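23S rRNA (guanine(2535)-N(1))-methyltransferase (Streptomyces viridochromogenes, PDB 1O9G) methylates guanine-2535 of 23S ribosomal RNA at N1, using S-adenosyl-L-methionine as the methyl donor, and thereby confers resistance to the orthosomycin antibiotic avilamycin. Local coordinates at residues 53-58 with 75-80; 166-171 with 203-208; 104-109 with 133-138. The protein carries 3 engineered substitutions. All coordinates share one frame; numbering follows the deposited sequence.

Interaction 1 (53-58 with 75-80)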
ATOM      1  N   VAL A  53      14.076  -0.964  -1.565  1.00 18.66           N
ATOM      2  CA  VAL A  53      13.094  -0.074  -2.181  1.00 15.45           C
ATOM      3  C   VAL A  53      12.419   0.851  -1.160  1.00 13.68           C
ATOM      4  O   VAL A  53      12.081   0.448  -0.033  1.00 13.93           O
ATOM      5  CB  VAL A  53      12.034  -0.934  -2.916  1.00 15.72           C
ATOM      6  CG1 VAL A  53      10.699  -0.264  -3.122  1.00 18.21           C
ATOM      7  CG2 VAL A  53      12.634  -1.508  -4.218  1.00 16.58           C
ATOM      8  N   THR A  54      12.183   2.097  -1.574  1.00 12.16           N
ATOM      9  CA  THR A  54      11.325   2.998  -0.867  1.00 12.37           C
ATOM     10  C   THR A  54       9.963   2.960  -1.542  1.00 11.23           C
ATOM     11  O   THR A  54       9.848   3.201  -2.751  1.00 12.16           O
ATOM     12  CB  THR A  54      11.914   4.395  -0.894  1.00 12.21           C
ATOM     13  OG1 THR A  54      13.143   4.387  -0.137  1.00 15.18           O
ATOM     14  CG2 THR A  54      10.960   5.389  -0.261  1.00 12.62           C
ATOM     15  N   LEU A  55       8.943   2.604  -0.770  1.00 11.08           N
ATOM     16  CA  LEU A  55       7.568   2.448  -1.250  1.00 10.96           C
ATOM     17  C   LEU A  55       6.665   3.526  -0.657  1.00 10.38           C
ATOM     18  O   LEU A  55       6.672   3.733   0.551  1.00 10.63           O
ATOM     19  CB  LEU A  55       7.056   1.086  -0.839  1.00 11.20           C
ATOM     20  CG  LEU A  55       5.577   0.724  -1.033  1.00 11.68           C
ATOM     21  CD1 LEU A  55       5.211   0.719  -2.445  1.00 12.91           C
ATOM     22  CD2 LEU A  55       5.209  -0.588  -0.364  1.00 12.08           C
ATOM     23  N   TRP A  56       5.877   4.177  -1.525  1.00 10.33           N
ATOM     24  CA  TRP A  56       4.980   5.253  -1.139  1.00 10.18           C
ATOM     25  C   TRP A  56       3.555   4.891  -1.558  1.00  9.84           C
ATOM     26  O   TRP A  56       3.312   4.533  -2.712  1.00 10.75           O
ATOM     27  CB  TRP A  56       5.410   6.519  -1.854  1.00 10.20           C
ATOM     28  CG  TRP A  56       4.643   7.787  -1.612  1.00 11.37           C
ATOM     29  CD1 TRP A  56       3.807   8.097  -0.582  1.00 11.46           C
ATOM     30  CD2 TRP A  56       4.741   8.966  -2.422  1.00 11.86           C
ATOM     31  NE1 TRP A  56       3.371   9.394  -0.709  1.00 12.75           N
ATOM     32  CE2 TRP A  56       3.912   9.947  -1.832  1.00 12.04           C
ATOM     33  CE3 TRP A  56       5.394   9.271  -3.620  1.00 13.17           C
ATOM     34  CZ2 TRP A  56       3.751  11.210  -2.372  1.00 13.31           C
ATOM     35  CZ3 TRP A  56       5.229  10.555  -4.166  1.00 12.62           C
ATOM     36  CH2 TRP A  56       4.419  11.497  -3.536  1.00 14.94           C
ATOM     37  N   ASP A  57       2.618   5.070  -0.617  1.00 10.26           N
ATOM     38  CA  ASP A  57       1.200   5.028  -0.894  1.00 10.17           C
ATOM     39  C   ASP A  57       0.632   6.415  -0.599  1.00 10.32           C
ATOM     40  O   ASP A  57       0.458   6.788   0.568  1.00 10.90           O
ATOM     41  CB  ASP A  57       0.504   3.976  -0.061  1.00  9.48           C
ATOM     42  CG  ASP A  57      -0.934   3.798  -0.440  1.00 11.29           C
ATOM     43  OD1 ASP A  57      -1.519   4.700  -1.104  1.00 12.52           O
ATOM     44  OD2 ASP A  57      -1.550   2.759  -0.121  1.00 12.74           O
ATOM     45  N   PRO A  58       0.422   7.212  -1.655  1.00 11.40           N
ATOM     46  CA  PRO A  58      -0.071   8.596  -1.546  1.00 11.88           C
ATOM     47  C   PRO A  58      -1.590   8.742  -1.448  1.00 12.80           C
ATOM     48  O   PRO A  58      -2.102   9.868  -1.406  1.00 14.88           O
ATOM     49  CB  PRO A  58       0.420   9.241  -2.838  1.00 13.30           C
ATOM     50  CG  PRO A  58       0.321   8.137  -3.846  1.00 13.22           C
ATOM     51  CD  PRO A  58       0.734   6.895  -3.058  1.00 12.39           C
ATOM     52  N   ARG A  75      11.945  -7.544   3.830  1.00 19.37           N
ATOM     53  CA  ARG A  75      13.309  -7.766   3.371  1.00 21.99           C
ATOM     54  C   ARG A  75      13.664  -6.930   2.118  1.00 20.82           C
ATOM     55  O   ARG A  75      14.846  -6.691   1.844  1.00 24.22           O
ATOM     56  CB  ARG A  75      13.543  -9.250   3.082  1.00 26.80           C
ATOM     57  CG  ARG A  75      12.715  -9.767   1.912  1.00 31.21           C
ATOM     58  CD  ARG A  75      13.219 -11.025   1.290  1.00 40.28           C
ATOM     59  NE  ARG A  75      13.624 -11.988   2.307  1.00 47.56           N
ATOM     60  CZ  ARG A  75      12.786 -12.663   3.091  1.00 49.58           C
ATOM     61  NH1 ARG A  75      11.463 -12.502   2.994  1.00 46.56           N
ATOM     62  NH2 ARG A  75      13.279 -13.509   3.985  1.00 53.21           N
ATOM     63  N   SER A  76      12.658  -6.579   1.328  1.00 18.96           N
ATOM     64  CA  SER A  76      12.859  -5.821   0.094  1.00 19.61           C
ATOM     65  C   SER A  76      12.731  -4.312   0.275  1.00 17.80           C
ATOM     66  O   SER A  76      12.867  -3.571  -0.706  1.00 20.64           O
ATOM     67  CB  SER A  76      11.849  -6.259  -0.962  1.00 20.39           C
ATOM     68  OG  SER A  76      11.944  -7.643  -1.225  1.00 26.67           O
ATOM     69  N   LEU A  77      12.491  -3.846   1.488  1.00 15.17           N
ATOM     70  CA  LEU A  77      12.124  -2.457   1.726  1.00 14.68           C
ATOM     71  C   LEU A  77      13.118  -1.709   2.599  1.00 15.32           C
ATOM     72  O   LEU A  77      13.594  -2.252   3.602  1.00 17.07           O
ATOM     73  CB  LEU A  77      10.749  -2.382   2.361  1.00 13.09           C
ATOM     74  CG  LEU A  77       9.560  -2.791   1.502  1.00 14.43           C
ATOM     75  CD1 LEU A  77       8.320  -2.989   2.376  1.00 14.00           C
ATOM     76  CD2 LEU A  77       9.317  -1.799   0.422  1.00 16.16           C
ATOM     77  N   ARG A  78      13.426  -0.479   2.195  1.00 15.38           N
ATOM     78  CA  ARG A  78      14.224   0.482   2.952  1.00 17.12           C
ATOM     79  C   ARG A  78      13.313   1.241   3.926  1.00 15.47           C
ATOM     80  O   ARG A  78      13.696   1.524   5.046  1.00 16.85           O
ATOM     81  CB  ARG A  78      14.878   1.496   1.978  1.00 20.49           C
ATOM     82  CG  ARG A  78      15.627   2.627   2.663  1.00 26.64           C
ATOM     83  CD  ARG A  78      16.307   3.590   1.728  1.00 35.18           C
ATOM     84  NE  ARG A  78      17.455   2.976   1.072  1.00 42.44           N
ATOM     85  CZ  ARG A  78      18.646   2.765   1.648  1.00 46.98           C
ATOM     86  NH1 ARG A  78      18.869   3.107   2.923  1.00 47.28           N
ATOM     87  NH2 ARG A  78      19.625   2.200   0.945  1.00 50.91           N
ATOM     88  N   GLN A  79      12.148   1.662   3.448  1.00 13.73           N
ATOM     89  CA  GLN A  79      11.246   2.541   4.194  1.00 13.81           C
ATOM     90  C   GLN A  79       9.932   2.612   3.441  1.00 11.92           C
ATOM     91  O   GLN A  79       9.903   2.371   2.223  1.00 12.04           O
ATOM     92  CB  GLN A  79      11.800   3.952   4.342  1.00 18.28           C
ATOM     93  CG  GLN A  79      11.873   4.668   3.058  1.00 19.88           C
ATOM     94  CD  GLN A  79      12.444   6.056   3.153  1.00 28.69           C
ATOM     95  OE1 GLN A  79      11.817   6.948   3.740  1.00 30.94           O
ATOM     96  NE2 GLN A  79      13.625   6.261   2.547  1.00 34.47           N
ATOM     97  N   VAL A  80       8.880   2.969   4.146  1.00 11.79           N
ATOM     98  CA  VAL A  80       7.600   3.250   3.537  1.00 10.31           C
ATOM     99  C   VAL A  80       7.136   4.651   3.929  1.00  9.97           C
ATOM    100  O   VAL A  80       7.458   5.177   4.991  1.00 12.53           O
ATOM    101  CB  VAL A  80       6.529   2.178   3.899  1.00 11.48           C
ATOM    102  CG1 VAL A  80       6.958   0.817   3.424  1.00 13.44           C
ATOM    103  CG2 VAL A  80       6.261   2.113   5.367  1.00 14.65           C
TER
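L77 meets V53 and L55 through a single methyl branch. Its CD2 lies 3.9 Å from L55 CB and 4.1 Å from V53 CG1, close to two alternate residues, V53 and L55, on the same face of strand 53-57. V53 and L77 lie at a slant to each other, and the first torsion of V53 places CG1 anti to the backbone N, so that this methyl is the one that meets the leucine. V80 continues the same apolar face beside L55. F40 of helix 33-45 touches both L55 and L77, while L66 of helix 64-72 touches L55 and V80, so two helices cover this side.

The pairing is parallel, and strand 53-57, helix 64-72 and strand 77-84 form the beta-alpha-beta unit that starts the Rossmann-like sheet of a class I methyltransferase. Three main-chain bonds document it: V53 N to S76 O at 3.0 Å, R78 N to V53 O at 2.8 Å, and L55 N to Q79 O at 3.2 Å. A beta bulge shifts the register by one residue, since V53 pairs with L77 but T54 with Q79. Next to this irregularity, R78 N approaches V53 O from 40° above the carbonyl plane.

T54 and Q79 occupy the opposite face. With chi1 at 67°, Q79 sends CG between its backbone N and carbonyl carbon, and the extended chain slants across T54, bringing CG within 3.5 Å of T54 CG2. Its amide NE2 reaches T54 OG1 at 3.3 Å, but the N-H...O angle of 122° marks that bond as weak. The stronger polar partner of Q79 is S167, whose OG is hydrogen-bonded to OE1.

Interaction 2 (166-171 with 203-208)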
ATOM      1  N   GLY A 166      13.000  14.353   1.401  1.00 21.48           N
ATOM      2  CA  GLY A 166      14.294  13.972   0.874  1.00 24.58           C
ATOM      3  C   GLY A 166      14.407  12.561   0.340  1.00 25.64           C
ATOM      4  O   GLY A 166      15.414  12.237  -0.267  1.00 29.51           O
ATOM      5  N   SER A 167      13.405  11.718   0.585  1.00 23.30           N
ATOM      6  CA  SER A 167      13.391  10.371   0.010  1.00 24.19           C
ATOM      7  C   SER A 167      12.933  10.401  -1.444  1.00 21.86           C
ATOM      8  O   SER A 167      12.140  11.259  -1.851  1.00 22.26           O
ATOM      9  CB  SER A 167      12.444   9.457   0.779  1.00 23.77           C
ATOM     10  OG  SER A 167      12.850   9.316   2.119  1.00 30.77           O
ATOM     11  N   ALA A 168      13.442   9.449  -2.212  1.00 20.94           N
ATOM     12  CA  ALA A 168      13.098   9.269  -3.622  1.00 19.61           C
ATOM     13  C   ALA A 168      12.422   7.905  -3.817  1.00 17.22           C
ATOM     14  O   ALA A 168      13.100   6.891  -4.033  1.00 17.41           O
ATOM     15  CB  ALA A 168      14.350   9.386  -4.484  1.00 22.59           C
ATOM     16  N   PRO A 169      11.094   7.826  -3.707  1.00 14.75           N
ATOM     17  CA  PRO A 169      10.429   6.524  -3.848  1.00 13.91           C
ATOM     18  C   PRO A 169      10.710   5.815  -5.169  1.00 12.66           C
ATOM     19  O   PRO A 169      10.672   6.441  -6.214  1.00 14.09           O
ATOM     20  CB  PRO A 169       8.969   6.875  -3.708  1.00 13.18           C
ATOM     21  CG  PRO A 169       8.976   8.077  -2.889  1.00 15.06           C
ATOM     22  CD  PRO A 169      10.137   8.876  -3.346  1.00 14.71           C
ATOM     23  N   ASP A 170      10.968   4.515  -5.083  1.00 12.50           N
ATOM     24  CA  ASP A 170      11.128   3.683  -6.265  1.00 12.62           C
ATOM     25  C   ASP A 170       9.810   3.109  -6.766  1.00 12.12           C
ATOM     26  O   ASP A 170       9.701   2.781  -7.923  1.00 13.18           O
ATOM     27  CB  ASP A 170      12.092   2.541  -5.965  1.00 12.72           C
ATOM     28  CG  ASP A 170      13.356   3.019  -5.279  1.00 13.55           C
ATOM     29  OD1 ASP A 170      14.200   3.638  -5.960  1.00 15.69           O
ATOM     30  OD2 ASP A 170      13.537   2.898  -4.052  1.00 15.05           O
ATOM     31  N   VAL A 171       8.851   2.920  -5.863  1.00 11.55           N
ATOM     32  CA  VAL A 171       7.557   2.349  -6.179  1.00 11.86           C
ATOM     33  C   VAL A 171       6.494   3.167  -5.476  1.00 10.88           C
ATOM     34  O   VAL A 171       6.617   3.453  -4.282  1.00 11.23           O
ATOM     35  CB  VAL A 171       7.453   0.859  -5.758  1.00 12.22           C
ATOM     36  CG1 VAL A 171       6.069   0.282  -6.067  1.00 12.21           C
ATOM     37  CG2 VAL A 171       8.547   0.016  -6.447  1.00 11.92           C
ATOM     38  N   ALA A 203       7.365  14.514  -8.790  1.00 19.07           N
ATOM     39  CA  ALA A 203       8.076  14.376  -7.514  1.00 19.27           C
ATOM     40  C   ALA A 203       9.007  13.154  -7.421  1.00 19.30           C
ATOM     41  O   ALA A 203       9.779  13.055  -6.480  1.00 20.75           O
ATOM     42  CB  ALA A 203       7.080  14.337  -6.388  1.00 20.35           C
ATOM     43  N   LEU A 204       8.928  12.242  -8.373  1.00 16.36           N
ATOM     44  CA  LEU A 204       9.620  10.944  -8.306  1.00 15.69           C
ATOM     45  C   LEU A 204      10.889  10.894  -9.120  1.00 15.75           C
ATOM     46  O   LEU A 204      11.033  11.631 -10.096  1.00 17.82           O
ATOM     47  CB  LEU A 204       8.707   9.843  -8.820  1.00 14.66           C
ATOM     48  CG  LEU A 204       7.497   9.564  -7.958  1.00 16.92           C
ATOM     49  CD1 LEU A 204       6.502   8.687  -8.725  1.00 18.32           C
ATOM     50  CD2 LEU A 204       7.932   8.913  -6.661  1.00 18.46           C
ATOM     51  N   PRO A 205      11.794   9.983  -8.778  1.00 15.98           N
ATOM     52  CA  PRO A 205      12.922   9.729  -9.670  1.00 16.96           C
ATOM     53  C   PRO A 205      12.416   9.079 -10.966  1.00 15.88           C
ATOM     54  O   PRO A 205      11.333   8.474 -10.973  1.00 15.71           O
ATOM     55  CB  PRO A 205      13.810   8.791  -8.862  1.00 16.56           C
ATOM     56  CG  PRO A 205      12.884   8.071  -7.961  1.00 16.72           C
ATOM     57  CD  PRO A 205      11.779   9.039  -7.644  1.00 15.99           C
ATOM     58  N   ALA A 206      13.181   9.235 -12.049  1.00 17.54           N
ATOM     59  CA  ALA A 206      12.774   8.864 -13.397  1.00 17.99           C
ATOM     60  C   ALA A 206      12.407   7.390 -13.503  1.00 16.79           C
ATOM     61  O   ALA A 206      11.484   7.006 -14.223  1.00 17.65           O
ATOM     62  CB  ALA A 206      13.875   9.191 -14.360  1.00 20.99           C
ATOM     63  N   HIS A 207      13.121   6.562 -12.765  1.00 16.00           N
ATOM     64  CA  HIS A 207      12.905   5.105 -12.826  1.00 16.33           C
ATOM     65  C   HIS A 207      11.701   4.584 -12.072  1.00 15.51           C
ATOM     66  O   HIS A 207      11.376   3.411 -12.195  1.00 15.83           O
ATOM     67  CB  HIS A 207      14.120   4.346 -12.304  1.00 16.30           C
ATOM     68  CG  HIS A 207      14.379   4.576 -10.845  1.00 15.40           C
ATOM     69  ND1 HIS A 207      13.941   3.737  -9.843  1.00 17.65           N
ATOM     70  CD2 HIS A 207      15.042   5.580 -10.233  1.00 15.36           C
ATOM     71  CE1 HIS A 207      14.312   4.228  -8.676  1.00 13.55           C
ATOM     72  NE2 HIS A 207      14.976   5.348  -8.887  1.00 19.07           N
ATOM     73  N   ALA A 208      11.073   5.414 -11.253  1.00 14.63           N
ATOM     74  CA  ALA A 208      10.057   4.939 -10.343  1.00 14.06           C
ATOM     75  C   ALA A 208       8.906   4.298 -11.115  1.00 13.76           C
ATOM     76  O   ALA A 208       8.471   4.808 -12.150  1.00 14.89           O
ATOM     77  CB  ALA A 208       9.514   6.076  -9.513  1.00 14.30           C
TER
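A168 opens the contact with its methyl group, CB standing 4.0 Å from P205 CG at the exposed margin. The next residue, P169, makes the closer fit. Its ring and the side chain of L204 cross at about a right angle, and one branch of the leucine does the touching: L204 CD2 is 3.7 Å from P169 CB and lies near CG and CD as well. W56 of strand 53-57 touches both side chains, which ties this patch to the neighbouring strand.

The carbonyl of P169 is turned into the other segment, where carbon atoms surround it. P205 CD lies 3.2 Å from P169 O, and A208 CB is 3.5 Å away. The contact buries this oxygen without giving it any polar partner in the model, probably at some energetic cost.

D170 is placed differently. Its carboxylate comes up at the edge of the H207 imidazole, with the two planes 32° apart, but the model brings them too close there, and the detail of that approach is doubtful. A firmer link is made by OD2, which accepts a hydrogen bond from the backbone N of T54. On the main chain, D170 O is 3.3 Å from A208 CA, a C-H...O contact whose angle at the hydrogen is 135°. The second segment folds back here in a type I beta turn from P205 to A208, closed by A208 N on P205 O at 3.1 Å.

Beyond A208, D170 is joined to V209 by a backbone hydrogen bond, the first step toward strand pairing. The two loops therefore lead side by side into the parallel strands 171-175 and 209-214, which helix 190-203 connects in a crossover of the Rossmann-like methyltransferase sheet.

Interaction 3 (104-109 with 133-138)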
ATOM      1  N   GLY A 104       5.467  -1.866  18.298  1.00 18.14           N
ATOM      2  CA  GLY A 104       4.065  -1.738  17.941  1.00 17.30           C
ATOM      3  C   GLY A 104       3.324  -3.055  17.918  1.00 15.57           C
ATOM      4  O   GLY A 104       2.147  -3.177  18.339  1.00 14.88           O
ATOM      5  N   LEU A 105       4.006  -4.081  17.432  1.00 15.05           N
ATOM      6  CA  LEU A 105       3.434  -5.422  17.406  1.00 15.14           C
ATOM      7  C   LEU A 105       3.312  -5.977  18.815  1.00 16.01           C
ATOM      8  O   LEU A 105       2.332  -6.637  19.118  1.00 16.77           O
ATOM      9  CB  LEU A 105       4.235  -6.353  16.497  1.00 15.25           C
ATOM     10  CG  LEU A 105       3.938  -6.098  15.025  1.00 14.10           C
ATOM     11  CD1 LEU A 105       5.032  -6.663  14.139  1.00 15.61           C
ATOM     12  CD2 LEU A 105       2.581  -6.648  14.632  1.00 16.32           C
ATOM     13  N   THR A 106       4.275  -5.680  19.688  1.00 17.48           N
ATOM     14  CA  THR A 106       4.207  -6.092  21.089  1.00 19.39           C
ATOM     15  C   THR A 106       3.011  -5.430  21.761  1.00 19.21           C
ATOM     16  O   THR A 106       2.307  -6.095  22.505  1.00 19.34           O
ATOM     17  CB  THR A 106       5.511  -5.750  21.791  1.00 22.34           C
ATOM     18  OG1 THR A 106       6.524  -6.637  21.327  1.00 25.58           O
ATOM     19  CG2 THR A 106       5.429  -5.992  23.272  1.00 26.07           C
ATOM     20  N   ALA A 107       2.772  -4.147  21.493  1.00 18.60           N
ATOM     21  CA  ALA A 107       1.644  -3.419  22.064  1.00 18.70           C
ATOM     22  C   ALA A 107       0.313  -4.010  21.590  1.00 17.40           C
ATOM     23  O   ALA A 107      -0.600  -4.197  22.377  1.00 17.14           O
ATOM     24  CB  ALA A 107       1.717  -1.947  21.741  1.00 19.33           C
ATOM     25  N   ARG A 108       0.206  -4.340  20.315  1.00 15.24           N
ATOM     26  CA  ARG A 108      -0.999  -4.947  19.784  1.00 15.02           C
ATOM     27  C   ARG A 108      -1.243  -6.327  20.357  1.00 15.32           C
ATOM     28  O   ARG A 108      -2.396  -6.681  20.664  1.00 15.46           O
ATOM     29  CB  ARG A 108      -0.934  -4.950  18.247  1.00 15.04           C
ATOM     30  CG  ARG A 108      -2.154  -5.488  17.528  1.00 14.12           C
ATOM     31  CD  ARG A 108      -3.440  -4.815  17.843  1.00 16.27           C
ATOM     32  NE  ARG A 108      -4.419  -5.035  16.785  1.00 16.44           N
ATOM     33  CZ  ARG A 108      -5.704  -4.742  16.859  1.00 19.94           C
ATOM     34  NH1 ARG A 108      -6.235  -4.241  17.955  1.00 21.45           N
ATOM     35  NH2 ARG A 108      -6.461  -4.964  15.806  1.00 25.24           N
ATOM     36  N   GLU A 109      -0.188  -7.110  20.473  1.00 15.84           N
ATOM     37  CA  GLU A 109      -0.286  -8.453  21.059  1.00 16.32           C
ATOM     38  C   GLU A 109      -0.809  -8.331  22.491  1.00 17.46           C
ATOM     39  O   GLU A 109      -1.674  -9.109  22.902  1.00 17.16           O
ATOM     40  CB  GLU A 109       1.070  -9.179  21.079  1.00 17.90           C
ATOM     41  CG  GLU A 109       1.012 -10.585  21.641  1.00 21.56           C
ATOM     42  CD  GLU A 109       2.364 -11.273  21.726  1.00 24.97           C
ATOM     43  OE1 GLU A 109       3.338 -10.741  21.171  1.00 26.92           O
ATOM     44  OE2 GLU A 109       2.424 -12.342  22.367  1.00 28.51           O
ATOM     45  N   ARG A 133       3.841 -13.886  15.853  1.00 18.90           N
ATOM     46  CA  ARG A 133       4.496 -14.417  14.661  1.00 19.13           C
ATOM     47  C   ARG A 133       4.959 -13.297  13.719  1.00 17.95           C
ATOM     48  O   ARG A 133       6.091 -13.343  13.180  1.00 18.98           O
ATOM     49  CB  ARG A 133       3.621 -15.401  13.907  1.00 19.90           C
ATOM     50  CG  ARG A 133       3.401 -16.738  14.609  1.00 23.03           C
ATOM     51  CD  ARG A 133       2.729 -17.734  13.716  1.00 26.74           C
ATOM     52  NE  ARG A 133       1.338 -17.362  13.472  1.00 27.85           N
ATOM     53  CZ  ARG A 133       0.298 -17.762  14.193  1.00 25.22           C
ATOM     54  NH1 ARG A 133       0.430 -18.622  15.194  1.00 29.12           N
ATOM     55  NH2 ARG A 133      -0.912 -17.325  13.895  1.00 22.58           N
ATOM     56  N   LEU A 134       4.129 -12.289  13.550  1.00 16.21           N
ATOM     57  CA  LEU A 134       4.488 -11.157  12.692  1.00 15.30           C
ATOM     58  C   LEU A 134       5.703 -10.440  13.266  1.00 15.43           C
ATOM     59  O   LEU A 134       6.556  -9.993  12.503  1.00 15.65           O
ATOM     60  CB  LEU A 134       3.300 -10.181  12.491  1.00 14.64           C
ATOM     61  CG  LEU A 134       2.152 -10.702  11.640  1.00 15.52           C
ATOM     62  CD1 LEU A 134       0.982  -9.708  11.731  1.00 15.92           C
ATOM     63  CD2 LEU A 134       2.597 -10.908  10.205  1.00 15.09           C
ATOM     64  N   ARG A 135       5.745 -10.250  14.577  1.00 15.43           N
ATOM     65  CA  ARG A 135       6.899  -9.633  15.240  1.00 15.78           C
ATOM     66  C   ARG A 135       8.169 -10.447  15.036  1.00 17.13           C
ATOM     67  O   ARG A 135       9.219  -9.881  14.755  1.00 17.25           O
ATOM     68  CB  ARG A 135       6.668  -9.397  16.722  1.00 17.91           C
ATOM     69  CG  ARG A 135       7.839  -8.760  17.448  1.00 19.63           C
ATOM     70  CD  ARG A 135       7.620  -8.429  18.914  1.00 24.19           C
ATOM     71  NE  ARG A 135       6.826  -9.427  19.610  1.00 26.66           N
ATOM     72  CZ  ARG A 135       7.244 -10.619  19.983  1.00 32.51           C
ATOM     73  NH1 ARG A 135       8.502 -10.996  19.787  1.00 35.24           N
ATOM     74  NH2 ARG A 135       6.390 -11.434  20.599  1.00 32.25           N
ATOM     75  N   GLU A 136       8.081 -11.758  15.178  1.00 18.35           N
ATOM     76  CA  GLU A 136       9.236 -12.619  14.990  1.00 21.02           C
ATOM     77  C   GLU A 136       9.770 -12.531  13.552  1.00 20.44           C
ATOM     78  O   GLU A 136      10.983 -12.447  13.358  1.00 21.61           O
ATOM     79  CB  GLU A 136       8.932 -14.067  15.402  1.00 23.91           C
ATOM     80  CG  GLU A 136       8.621 -14.195  16.891  1.00 27.36           C
ATOM     81  CD  GLU A 136       8.064 -15.547  17.297  1.00 34.76           C
ATOM     82  OE1 GLU A 136       7.615 -16.321  16.415  1.00 37.50           O
ATOM     83  OE2 GLU A 136       8.080 -15.825  18.517  1.00 37.81           O
ATOM     84  N   ARG A 137       8.890 -12.528  12.561  1.00 19.42           N
ATOM     85  CA  ARG A 137       9.293 -12.352  11.171  1.00 19.47           C
ATOM     86  C   ARG A 137       9.894 -10.957  10.930  1.00 17.05           C
ATOM     87  O   ARG A 137      10.952 -10.858  10.311  1.00 17.76           O
ATOM     88  CB  ARG A 137       8.134 -12.647  10.191  1.00 19.54           C
ATOM     89  CG  ARG A 137       7.815 -14.120  10.075  1.00 24.34           C
ATOM     90  CD  ARG A 137       6.878 -14.533   8.937  1.00 27.53           C
ATOM     91  NE  ARG A 137       5.478 -14.124   9.112  1.00 28.20           N
ATOM     92  CZ  ARG A 137       4.548 -14.810   9.785  1.00 27.67           C
ATOM     93  NH1 ARG A 137       4.844 -15.953  10.404  1.00 30.93           N
ATOM     94  NH2 ARG A 137       3.297 -14.357   9.841  1.00 25.30           N
ATOM     95  N   LEU A 138       9.282  -9.922  11.482  1.00 15.91           N
ATOM     96  CA  LEU A 138       9.761  -8.570  11.295  1.00 15.16           C
ATOM     97  C   LEU A 138      11.179  -8.421  11.850  1.00 15.56           C
ATOM     98  O   LEU A 138      12.062  -7.855  11.204  1.00 16.13           O
ATOM     99  CB  LEU A 138       8.812  -7.547  11.928  1.00 14.86           C
ATOM    100  CG  LEU A 138       9.206  -6.062  11.917  1.00 14.67           C
ATOM    101  CD1 LEU A 138       9.231  -5.561  10.487  1.00 14.18           C
ATOM    102  CD2 LEU A 138       8.251  -5.251  12.729  1.00 16.44           C
TER
HETATM  103  O   HOH W   1       4.092  -9.176  19.134  1.00 25.20           O
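Helices 104-109 and 133-138 run nearly antiparallel, at 169° with their axes 9.4 Å apart, and come nearest at L105 and R135. L105 points straight across, and its CD1 comes to rest on the backbone of the other helix, 3.7 Å from R135 CA. The same methyl meets L138 CD2 at 3.8 Å, while the other branch, CD2, turns toward L134 CB, whose side chain crosses that of L105 at about a right angle. A single leucine is thus set among three positions of the partner helix, the adjacent L134 and R135 and, one turn on from L134, L138.

R135 covers the polar flank. CG starts anti to the backbone N and the chain bends at chi3, which carries the guanidinium past T106 and on toward E109. T106 OG1 is near R135 CD, at 3.2 Å, yet its hydrogen-bond partner is P102 O in its own helix. E109, extended along its whole length, presents its carboxylate almost coplanar with the guanidinium. R135 NH2 donates to the syn lone pair of E109 OE1 over 3.2 Å, nearly straight at 173°, forming a salt bridge. A water closes a second path: it accepts from R135 NE at 2.8 Å and donates to E109 OE1 at 2.7 Å.

These helices belong to the hairpin 102-119 and 122-140, inserted between helix 87-98 and strand 147-151. The other carboxylate oxygen, E109 OE2, is taken by R113, so E109 has an arginine from each helix. Two cationic partners probably keep this glutamate ionised, and the direct and water-mediated links from separate nitrogens restrain the rotation of the R135 guanidinium beside the leucine packing.

Overall arrangement
From the N terminus, interaction 1 closes first, across the connection containing helix 64-72, and pairs two strands of the central sheet. Interaction 3 follows, closing the turn of the hairpin made by helices 102-119 and 122-140. Interaction 2 comes last, spanning strand 171-175 and helix 190-203. The three loops are in series; none nests within or crosses another. In space the order changes: interactions 1 and 2 adjoin, with a probable hydrogen bond from D170 N to T54 O at 2.9 Å, so that together they link four adjacent strands, 77-84, 53-57, 171-175 and 209-214, the last two through the loops that lead into them. Interaction 3 stands apart, its nearest atoms about 7 Å from interaction 1 and about 17 Å from interaction 2.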